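Local coordinates for folylpolyglutamate synthase protein FOLC (Mycobacterium tuberculosis, PDB 2VOS) that probably adds L-glutamate to dihydropteroate and, repeatedly, to tetrahydrofolate in ATP-driven ligations, building folates and their polyglutamate tails, at residues P292-H297 and A367-F372; P346-D351 and T464-T469; S360-T365 and A392-V397. All coordinates share one frame; numbering follows the deposited sequence.

Contact 1: P292-H297 and A367-F372; sequences PLHGEH and AHEFDF. With ADP (adenosine-5'-diphosphate), chain B.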
loop_
_atom_site.group_PDB
_atom_site.type_symbol
_atom_site.label_atom_id
_atom_site.label_comp_id
_atom_site.label_asym_id
_atom_site.label_seq_id
_atom_site.Cartn_x
_atom_site.Cartn_y
_atom_site.Cartn_z
ATOM N N PRO A 292 -9.509 -12.332 6.541
ATOM C CA PRO A 292 -8.595 -12.481 7.681
ATOM C C PRO A 292 -7.690 -11.211 7.942
ATOM O O PRO A 292 -6.459 -11.333 8.032
ATOM C CB PRO A 292 -7.742 -13.682 7.295
ATOM C CG PRO A 292 -7.593 -13.531 5.744
ATOM C CD PRO A 292 -8.989 -12.950 5.313
ATOM N N LEU A 293 -8.292 -10.020 8.029
ATOM C CA LEU A 293 -7.529 -8.805 8.283
ATOM C C LEU A 293 -8.359 -8.026 9.309
ATOM O O LEU A 293 -9.610 -8.092 9.309
ATOM C CB LEU A 293 -7.410 -7.930 7.002
ATOM C CG LEU A 293 -6.656 -8.516 5.820
ATOM C CD1 LEU A 293 -6.690 -7.543 4.642
ATOM C CD2 LEU A 293 -5.188 -8.818 6.258
ATOM N N HIS A 294 -7.672 -7.262 10.135
ATOM C CA HIS A 294 -8.293 -6.486 11.158
ATOM C C HIS A 294 -8.545 -5.074 10.620
ATOM O O HIS A 294 -7.787 -4.546 9.815
ATOM C CB HIS A 294 -7.360 -6.399 12.378
ATOM C CG HIS A 294 -6.937 -7.723 12.943
ATOM N ND1 HIS A 294 -7.822 -8.610 13.527
ATOM C CD2 HIS A 294 -5.703 -8.286 13.056
ATOM C CE1 HIS A 294 -7.152 -9.681 13.928
ATOM N NE2 HIS A 294 -5.868 -9.504 13.661
ATOM N N GLY A 295 -9.610 -4.451 11.095
ATOM C CA GLY A 295 -9.823 -3.032 10.844
ATOM C C GLY A 295 -11.066 -2.758 10.015
ATOM O O GLY A 295 -11.279 -3.405 8.985
ATOM N N GLU A 296 -11.881 -1.801 10.462
ATOM C CA GLU A 296 -13.007 -1.360 9.645
ATOM C C GLU A 296 -12.516 -0.864 8.278
ATOM O O GLU A 296 -13.177 -1.039 7.260
ATOM C CB GLU A 296 -13.860 -0.270 10.342
ATOM C CG GLU A 296 -15.078 0.088 9.455
ATOM C CD GLU A 296 -15.831 1.313 9.879
ATOM O OE1 GLU A 296 -15.751 1.661 11.095
ATOM O OE2 GLU A 296 -16.512 1.921 8.991
ATOM N N HIS A 297 -11.379 -0.199 8.240
ATOM C CA HIS A 297 -10.876 0.281 6.954
ATOM C C HIS A 297 -10.670 -0.851 5.957
ATOM O O HIS A 297 -10.827 -0.640 4.735
ATOM C CB HIS A 297 -9.552 1.014 7.093
ATOM C CG HIS A 297 -8.476 0.233 7.812
ATOM N ND1 HIS A 297 -8.538 -0.028 9.165
ATOM C CD2 HIS A 297 -7.269 -0.228 7.396
ATOM C CE1 HIS A 297 -7.459 -0.709 9.522
ATOM N NE2 HIS A 297 -6.645 -0.780 8.485
ATOM N N ALA A 367 -8.260 -0.296 19.486
ATOM C CA ALA A 367 -9.229 -0.010 20.546
ATOM C C ALA A 367 -10.552 -0.793 20.368
ATOM O O ALA A 367 -11.211 -1.202 21.353
ATOM C CB ALA A 367 -9.503 1.493 20.574
ATOM N N HIS A 368 -10.960 -0.982 19.125
ATOM C CA HIS A 368 -12.244 -1.584 18.881
ATOM C C HIS A 368 -12.261 -3.093 18.702
ATOM O O HIS A 368 -13.290 -3.706 18.925
ATOM C CB HIS A 368 -12.885 -0.968 17.641
ATOM C CG HIS A 368 -13.124 0.503 17.748
ATOM N ND1 HIS A 368 -13.366 1.291 16.642
ATOM C CD2 HIS A 368 -13.198 1.325 18.821
ATOM C CE1 HIS A 368 -13.557 2.539 17.033
ATOM N NE2 HIS A 368 -13.473 2.579 18.348
ATOM N N GLU A 369 -11.160 -3.695 18.295
ATOM C CA GLU A 369 -11.178 -5.057 17.872
ATOM C C GLU A 369 -10.334 -5.918 18.791
ATOM O O GLU A 369 -10.213 -7.101 18.593
ATOM C CB GLU A 369 -10.668 -5.144 16.411
ATOM C CG GLU A 369 -11.610 -4.388 15.475
ATOM C CD GLU A 369 -11.399 -4.650 13.958
ATOM O OE1 GLU A 369 -10.781 -5.650 13.513
ATOM O OE2 GLU A 369 -11.978 -3.848 13.208
ATOM N N PHE A 370 -9.741 -5.303 19.813
ATOM C CA PHE A 370 -8.894 -6.004 20.770
ATOM C C PHE A 370 -9.194 -5.416 22.122
ATOM O O PHE A 370 -9.891 -4.413 22.250
ATOM C CB PHE A 370 -7.449 -5.776 20.447
ATOM C CG PHE A 370 -7.060 -6.279 19.091
ATOM C CD1 PHE A 370 -6.634 -7.585 18.914
ATOM C CD2 PHE A 370 -7.135 -5.451 17.968
ATOM C CE1 PHE A 370 -6.289 -8.083 17.644
ATOM C CE2 PHE A 370 -6.786 -5.968 16.698
ATOM C CZ PHE A 370 -6.383 -7.268 16.551
ATOM N N ASP A 371 -8.677 -6.045 23.151
ATOM C CA ASP A 371 -8.919 -5.551 24.498
ATOM C C ASP A 371 -7.580 -5.505 25.207
ATOM O O ASP A 371 -7.312 -6.354 26.061
ATOM C CB ASP A 371 -9.826 -6.525 25.235
ATOM C CG ASP A 371 -10.289 -5.973 26.584
ATOM O OD1 ASP A 371 -9.987 -4.778 26.912
ATOM O OD2 ASP A 371 -10.990 -6.738 27.276
ATOM N N PHE A 372 -6.722 -4.563 24.835
ATOM C CA PHE A 372 -5.395 -4.521 25.436
ATOM C C PHE A 372 -5.494 -3.732 26.716
ATOM O O PHE A 372 -6.274 -2.781 26.793
ATOM C CB PHE A 372 -4.421 -3.853 24.487
ATOM C CG PHE A 372 -4.068 -4.713 23.318
ATOM C CD1 PHE A 372 -4.526 -4.413 22.051
ATOM C CD2 PHE A 372 -3.299 -5.829 23.504
ATOM C CE1 PHE A 372 -4.202 -5.228 20.968
ATOM C CE2 PHE A 372 -2.976 -6.667 22.408
ATOM C CZ PHE A 372 -3.447 -6.361 21.154
HETATM P PB ADP B . -1.102 2.496 0.380
HETATM O O1B ADP B . -0.629 1.444 -0.589
HETATM O O2B ADP B . 0.027 3.215 1.064
HETATM O O3B ADP B . -2.186 3.410 -0.106
HETATM P PA ADP B . -1.702 0.288 2.266
HETATM O O1A ADP B . -0.235 -0.101 2.164
HETATM O O2A ADP B . -2.868 -0.678 2.130
HETATM O O3A ADP B . -1.956 1.730 1.534
HETATM O "O5'" ADP B . -1.820 0.778 3.811
HETATM C "C5'" ADP B . -0.864 1.609 4.485
HETATM C "C4'" ADP B . -1.448 1.852 5.894
HETATM O "O4'" ADP B . -2.668 2.633 5.769
HETATM C "C3'" ADP B . -1.952 0.593 6.595
HETATM O "O3'" ADP B . -1.001 0.109 7.521
HETATM C "C2'" ADP B . -3.151 0.957 7.425
HETATM O "O2'" ADP B . -2.642 1.625 8.630
HETATM C "C1'" ADP B . -3.701 2.125 6.649
HETATM N N9 ADP B . -4.836 1.842 5.725
HETATM C C8 ADP B . -4.971 0.931 4.704
HETATM N N7 ADP B . -6.183 1.094 4.095
HETATM C C5 ADP B . -6.766 2.190 4.663
HETATM C C6 ADP B . -8.012 2.946 4.488
HETATM N N6 ADP B . -8.917 2.579 3.556
HETATM N N1 ADP B . -8.217 3.965 5.330
HETATM C C2 ADP B . -7.387 4.359 6.330
HETATM N N3 ADP B . -6.198 3.738 6.545
HETATM C C4 ADP B . -5.890 2.663 5.747
HETATM O O HOH W 1 -10.516 -8.319 14.021
#
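Glu369 grips the backbone of Gly295 with its carboxylate, while the neighbouring Phe370 sets its ring edge against His294. The bond from Gly295 N to Glu369 OE1 measures 2.9 Å, with an angle of 145° at the hydrogen. The N-H approaches from above the carboxylate plane. The second oxygen is turned to a further partner, a salt bridge from OE2 to Arg268.

The same OE1 also accepts a hydrogen bond from a water, 2.7 Å from Glu369 OE1. That water lies in the plane of the His294 ring at its edge, 2.8 Å from His294 ND1, so it links carboxylate and imidazole, whose planes are steeply inclined to each other.

Phe370 meets one face of this imidazole. Its CZ stands over the ring centre, and all five ring atoms of His294 lie 3.6 to 3.7 Å from it. With planes at 68°, this is a T-shaped stack in which phenylalanine supplies the edge and histidine the face.

The Glu369 side chain leaves beside its backbone N (chi1 -63°) and then runs extended, which carries the carboxylate across to Gly295. At the start of helix 296-312, two residues past Gly295, His297 faces the nucleotide instead: its CB is 3.6 Å from ADP C6, and its CD2 lies equally near C4.

A second shell positions these groups. Gln275 donates through NE2 to the carbonyls of Leu293 and Gly295, and the Phe370 ring also makes an edge-to-face pair with Phe349. The contact thus joins two parts of the ligase at the surface: the loop leading into helix 296-312, within the Mur ligase middle region, meets the end of helix 356-368 in the glutamate ligase region, between strand 264-271 and strand 347-350.

Contact 2: P346-D351 and T464-T469; sequences PTVFID and TGIVIT. With ADP (adenosine-5'-diphosphate), chain B.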
loop_
_atom_site.group_PDB
_atom_site.type_symbol
_atom_site.label_atom_id
_atom_site.label_comp_id
_atom_site.label_asym_id
_atom_site.label_seq_id
_atom_site.Cartn_x
_atom_site.Cartn_y
_atom_site.Cartn_z
ATOM N N PRO A 346 3.967 -11.445 24.451
ATOM C CA PRO A 346 3.046 -10.324 24.261
ATOM C C PRO A 346 2.672 -10.295 22.773
ATOM O O PRO A 346 3.419 -10.835 21.946
ATOM C CB PRO A 346 3.929 -9.108 24.573
ATOM C CG PRO A 346 5.296 -9.517 24.090
ATOM C CD PRO A 346 5.387 -11.016 24.466
ATOM N N THR A 347 1.554 -9.677 22.436
ATOM C CA THR A 347 1.226 -9.413 21.063
ATOM C C THR A 347 2.139 -8.323 20.487
ATOM O O THR A 347 2.357 -7.308 21.110
ATOM C CB THR A 347 -0.233 -8.962 20.942
ATOM O OG1 THR A 347 -1.075 -10.036 21.407
ATOM C CG2 THR A 347 -0.541 -8.604 19.498
ATOM N N VAL A 348 2.693 -8.566 19.312
ATOM C CA VAL A 348 3.459 -7.556 18.590
ATOM C C VAL A 348 2.754 -7.425 17.249
ATOM O O VAL A 348 2.547 -8.432 16.519
ATOM C CB VAL A 348 4.890 -7.997 18.325
ATOM C CG1 VAL A 348 5.611 -6.959 17.382
ATOM C CG2 VAL A 348 5.659 -8.220 19.682
ATOM N N PHE A 349 2.382 -6.181 16.943
ATOM C CA PHE A 349 1.854 -5.860 15.621
ATOM C C PHE A 349 2.875 -5.082 14.871
ATOM O O PHE A 349 3.634 -4.304 15.479
ATOM C CB PHE A 349 0.679 -4.907 15.745
ATOM C CG PHE A 349 -0.575 -5.573 16.165
ATOM C CD1 PHE A 349 -0.987 -5.530 17.498
ATOM C CD2 PHE A 349 -1.361 -6.205 15.242
ATOM C CE1 PHE A 349 -2.179 -6.134 17.858
ATOM C CE2 PHE A 349 -2.566 -6.820 15.634
ATOM C CZ PHE A 349 -2.954 -6.738 16.937
ATOM N N ILE A 350 2.852 -5.214 13.550
ATOM C CA ILE A 350 3.550 -4.256 12.737
ATOM C C ILE A 350 2.494 -3.626 11.850
ATOM O O ILE A 350 1.545 -4.315 11.414
ATOM C CB ILE A 350 4.659 -4.907 11.842
ATOM C CG1 ILE A 350 4.037 -5.968 10.867
ATOM C CG2 ILE A 350 5.842 -5.431 12.723
ATOM C CD1 ILE A 350 5.081 -6.585 9.835
ATOM N N ASP A 351 2.677 -2.336 11.559
ATOM C CA ASP A 351 1.759 -1.593 10.740
ATOM C C ASP A 351 2.482 -0.464 10.015
ATOM O O ASP A 351 3.221 0.325 10.634
ATOM C CB ASP A 351 0.576 -1.061 11.549
ATOM C CG ASP A 351 -0.549 -0.546 10.619
ATOM O OD1 ASP A 351 -1.335 -1.320 10.067
ATOM O OD2 ASP A 351 -0.591 0.630 10.347
ATOM N N THR A 464 -1.247 -7.408 26.830
ATOM C CA THR A 464 -0.310 -6.335 26.571
ATOM C C THR A 464 0.150 -6.500 25.140
ATOM O O THR A 464 0.069 -7.587 24.572
ATOM C CB THR A 464 0.928 -6.409 27.480
ATOM O OG1 THR A 464 1.613 -7.628 27.243
ATOM C CG2 THR A 464 0.521 -6.402 28.975
ATOM N N GLY A 465 0.651 -5.419 24.563
ATOM C CA GLY A 465 1.141 -5.441 23.186
ATOM C C GLY A 465 2.123 -4.324 22.855
ATOM O O GLY A 465 2.230 -3.317 23.564
ATOM N N ILE A 466 2.838 -4.555 21.771
ATOM C CA ILE A 466 3.814 -3.653 21.211
ATOM C C ILE A 466 3.358 -3.423 19.766
ATOM O O ILE A 466 3.014 -4.385 19.052
ATOM C CB ILE A 466 5.177 -4.322 21.179
ATOM C CG1 ILE A 466 5.595 -4.630 22.611
ATOM C CG2 ILE A 466 6.226 -3.389 20.609
ATOM C CD1 ILE A 466 6.733 -5.560 22.707
ATOM N N VAL A 467 3.315 -2.161 19.353
ATOM C CA VAL A 467 2.866 -1.847 18.013
ATOM C C VAL A 467 3.964 -1.062 17.323
ATOM O O VAL A 467 4.376 0.036 17.762
ATOM C CB VAL A 467 1.600 -1.002 18.053
ATOM C CG1 VAL A 467 1.176 -0.674 16.622
ATOM C CG2 VAL A 467 0.501 -1.773 18.788
ATOM N N ILE A 468 4.521 -1.685 16.290
ATOM C CA ILE A 468 5.667 -1.110 15.597
ATOM C C ILE A 468 5.130 -0.444 14.320
ATOM O O ILE A 468 4.602 -1.126 13.421
ATOM C CB ILE A 468 6.663 -2.252 15.224
ATOM C CG1 ILE A 468 7.029 -3.012 16.515
ATOM C CG2 ILE A 468 7.871 -1.738 14.364
ATOM C CD1 ILE A 468 7.676 -4.396 16.272
ATOM N N THR A 469 5.312 0.877 14.190
ATOM C CA THR A 469 4.618 1.577 13.110
ATOM C C THR A 469 5.331 2.901 12.760
ATOM O O THR A 469 6.426 3.213 13.308
ATOM C CB THR A 469 3.140 1.822 13.546
ATOM O OG1 THR A 469 2.379 2.305 12.456
ATOM C CG2 THR A 469 3.035 2.895 14.727
HETATM P PB ADP B . -1.102 2.496 0.380
HETATM O O1B ADP B . -0.629 1.444 -0.589
HETATM O O2B ADP B . 0.027 3.215 1.064
HETATM O O3B ADP B . -2.186 3.410 -0.106
HETATM P PA ADP B . -1.702 0.288 2.266
HETATM O O1A ADP B . -0.235 -0.101 2.164
HETATM O O2A ADP B . -2.868 -0.678 2.130
HETATM O O3A ADP B . -1.956 1.730 1.534
HETATM O "O5'" ADP B . -1.820 0.778 3.811
HETATM C "C5'" ADP B . -0.864 1.609 4.485
HETATM C "C4'" ADP B . -1.448 1.852 5.894
HETATM O "O4'" ADP B . -2.668 2.633 5.769
HETATM C "C3'" ADP B . -1.952 0.593 6.595
HETATM O "O3'" ADP B . -1.001 0.109 7.521
HETATM C "C2'" ADP B . -3.151 0.957 7.425
HETATM O "O2'" ADP B . -2.642 1.625 8.630
HETATM C "C1'" ADP B . -3.701 2.125 6.649
HETATM N N9 ADP B . -4.836 1.842 5.725
HETATM C C8 ADP B . -4.971 0.931 4.704
HETATM N N7 ADP B . -6.183 1.094 4.095
HETATM C C5 ADP B . -6.766 2.190 4.663
HETATM C C6 ADP B . -8.012 2.946 4.488
HETATM N N6 ADP B . -8.917 2.579 3.556
HETATM N N1 ADP B . -8.217 3.965 5.330
HETATM C C2 ADP B . -7.387 4.359 6.330
HETATM N N3 ADP B . -6.198 3.738 6.545
HETATM C C4 ADP B . -5.890 2.663 5.747
#
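In the mixed sheet of the glutamate ligase region, strand 347-350 pairs in parallel with strand 464-469, and Asp351, the residue after Ile350, binds the ADP ribose. The short strands run in the same direction, 18° apart. Their bonds alternate: Ile466 N to Thr347 O, Phe349 N to Ile466 O at 2.8 Å, Ile468 N to Phe349 O, then Asp351 N to Ile468 O. Thr347 N to Thr464 O, at 3.3 Å, is a weak start to the series.

On the face carrying Val348, Ile350, Ile466 and Ile468, the Ile468 CD1 methyl presses on Val348 CG1 at 3.5 Å, tighter than usual contact. Val348 CG2 runs alongside Ile466, pointing the same way, and helix 436-451 packs on Ile466 and Ile468. The other face holds Phe349 CD1 against Val467 CG2.

Farther along, Thr469 OG1, anti to its own N (chi1 -171°), donates to Asp351 O at 2.8 Å from well above the carbonyl plane. Asp351 OD2 accepts from ADP O2' at 2.9 Å, with O3' equally near. Leu339 N and Ala353 N bond to the same carboxylate, so its rotation is restrained from the protein side, and these donors probably stabilise its negative charge.

Contact 3: S360-T365 and A392-V397; sequences SALAQT and AALEPV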
loop_
_atom_site.group_PDB
_atom_site.type_symbol
_atom_site.label_atom_id
_atom_site.label_comp_id
_atom_site.label_asym_id
_atom_site.label_seq_id
_atom_site.Cartn_x
_atom_site.Cartn_y
_atom_site.Cartn_z
ATOM N N SER A 360 -4.840 6.931 12.528
ATOM C CA SER A 360 -6.185 6.881 13.060
ATOM C C SER A 360 -6.881 5.507 12.837
ATOM O O SER A 360 -7.522 4.980 13.765
ATOM C CB SER A 360 -6.998 8.068 12.526
ATOM O OG SER A 360 -8.345 7.852 12.831
ATOM N N ALA A 361 -6.708 4.896 11.639
ATOM C CA ALA A 361 -7.334 3.572 11.369
ATOM C C ALA A 361 -6.707 2.519 12.294
ATOM O O ALA A 361 -7.417 1.693 12.897
ATOM C CB ALA A 361 -7.157 3.180 9.930
ATOM N N LEU A 362 -5.379 2.596 12.425
ATOM C CA LEU A 362 -4.648 1.756 13.328
ATOM C C LEU A 362 -5.141 1.908 14.791
ATOM O O LEU A 362 -5.396 0.893 15.474
ATOM C CB LEU A 362 -3.140 2.074 13.217
ATOM C CG LEU A 362 -2.180 1.434 14.204
ATOM C CD1 LEU A 362 -2.307 -0.144 14.246
ATOM C CD2 LEU A 362 -0.679 1.858 13.909
ATOM N N ALA A 363 -5.296 3.154 15.273
ATOM C CA ALA A 363 -5.669 3.383 16.684
ATOM C C ALA A 363 -7.099 2.854 16.899
ATOM O O ALA A 363 -7.380 2.174 17.900
ATOM C CB ALA A 363 -5.600 4.905 17.031
ATOM N N GLN A 364 -8.007 3.148 15.961
ATOM C CA GLN A 364 -9.379 2.701 16.131
ATOM C C GLN A 364 -9.472 1.164 16.171
ATOM O O GLN A 364 -10.280 0.608 16.946
ATOM C CB GLN A 364 -10.252 3.188 15.007
ATOM C CG GLN A 364 -10.620 4.653 15.143
ATOM C CD GLN A 364 -11.441 5.082 13.956
ATOM O OE1 GLN A 364 -12.606 4.688 13.840
ATOM N NE2 GLN A 364 -10.830 5.834 13.030
ATOM N N THR A 365 -8.697 0.508 15.307
ATOM C CA THR A 365 -8.687 -0.955 15.241
ATOM C C THR A 365 -8.166 -1.560 16.560
ATOM O O THR A 365 -8.753 -2.524 17.107
ATOM C CB THR A 365 -7.816 -1.428 14.072
ATOM O OG1 THR A 365 -8.294 -0.827 12.861
ATOM C CG2 THR A 365 -7.896 -2.998 13.895
ATOM N N ALA A 392 -0.743 12.382 17.219
ATOM C CA ALA A 392 -2.020 12.777 17.830
ATOM C C ALA A 392 -3.077 11.645 17.672
ATOM O O ALA A 392 -3.888 11.428 18.561
ATOM C CB ALA A 392 -2.520 14.077 17.223
ATOM N N ALA A 393 -2.997 10.878 16.590
ATOM C CA ALA A 393 -3.934 9.788 16.366
ATOM C C ALA A 393 -3.585 8.607 17.260
ATOM O O ALA A 393 -4.470 7.821 17.647
ATOM C CB ALA A 393 -3.904 9.320 14.871
ATOM N N LEU A 394 -2.306 8.465 17.615
ATOM C CA LEU A 394 -1.875 7.269 18.362
ATOM C C LEU A 394 -1.836 7.500 19.859
ATOM O O LEU A 394 -1.858 6.533 20.648
ATOM C CB LEU A 394 -0.500 6.783 17.877
ATOM C CG LEU A 394 -0.574 6.363 16.402
ATOM C CD1 LEU A 394 0.815 6.049 15.779
ATOM C CD2 LEU A 394 -1.518 5.195 16.273
ATOM N N GLU A 395 -1.778 8.773 20.269
ATOM C CA GLU A 395 -1.658 9.060 21.718
ATOM C C GLU A 395 -2.772 8.462 22.564
ATOM O O GLU A 395 -2.523 8.033 23.674
ATOM C CB GLU A 395 -1.560 10.560 21.981
ATOM C CG GLU A 395 -1.286 10.866 23.462
ATOM C CD GLU A 395 -2.566 10.971 24.280
ATOM O OE1 GLU A 395 -3.622 11.100 23.651
ATOM O OE2 GLU A 395 -2.509 10.923 25.532
ATOM N N PRO A 396 -4.022 8.469 22.063
ATOM C CA PRO A 396 -5.086 7.851 22.850
ATOM C C PRO A 396 -4.957 6.320 23.043
ATOM O O PRO A 396 -5.656 5.759 23.894
ATOM C CB PRO A 396 -6.350 8.167 22.040
ATOM C CG PRO A 396 -5.988 9.422 21.232
ATOM C CD PRO A 396 -4.554 9.111 20.839
ATOM N N VAL A 397 -4.065 5.631 22.334
ATOM C CA VAL A 397 -4.039 4.190 22.527
ATOM C C VAL A 397 -2.704 3.641 23.009
ATOM O O VAL A 397 -2.638 2.491 23.468
ATOM C CB VAL A 397 -4.485 3.405 21.227
ATOM C CG1 VAL A 397 -5.971 3.566 20.999
ATOM C CG2 VAL A 397 -3.653 3.880 19.982
#
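Ser360 and Ala393 bring two backbones unusually near, their CA atoms 4.9 Å apart, where helix 356-368 runs past helix 387-394. Small residues make this possible. The Ala393 methyl lies against the backbone of the other helix, with CB 3.5 Å from Ser360 N.

Ala363, about one turn on, lies at the middle of the contact. Its CB points at the second segment and touches the Ala393 carbonyl oxygen at 3.2 Å, while Val397 CG2 closes on the same methyl at 3.7 Å. The valine straddles this residue: its other branch, CG1, reaches Ala363 O at the same separation.

Deeper in, Leu362 and Leu394 complete the apolar seam. Their CD2 methyls meet at 4.2 Å, the side chains crossing at a slant, and Leu394 CD2 lies just as far from Ala363 CB. Leu362 gets there with CG anti to its backbone N (chi1 172°), which places CD2 against Leu394 CD2.

Two side chains of segment 360-365 bond within it. Gln364 NE2 donates to Ser360 OG, which lies near its amide plane. Thr365 OG1 and Thr365 N reach Ala361 O from opposite faces of the carbonyl, so that oxygen is held by two donors.

Both leucines also rest on strand 464-469, Leu362 against Val467 and Thr469, Leu394 against Thr469. Neighbouring helices packed side by side on one face of a largely parallel sheet, each linking successive strands, fit the Rossmann-like alpha/beta fold of the C-terminal domain in Mur ligases.

The three contacts are tied together by helix 356-368, which follows strand 347-350 of contact 2, supplies one side of contact 3 and ends in contact 1. Their centres lie 11 Å apart for contacts 1 and 3, and 13 Å for the other two pairs. Phe370 CZ of contact 1 packs on Phe349 CZ of contact 2 at 3.5 Å. Leu362 CD2 of contact 3 sits 3.4 Å from Thr469 OG1 of contact 2, and Thr365 OG1 is equally near Gly295 CA. All three border the nucleotide: His297 lies by the adenine, Asp351 binds the ribose and Ala361 touches ADP. Contact 1 joins the middle region to the glutamate ligase region beside the pocket, while contacts 2 and 3 are packing within the latter.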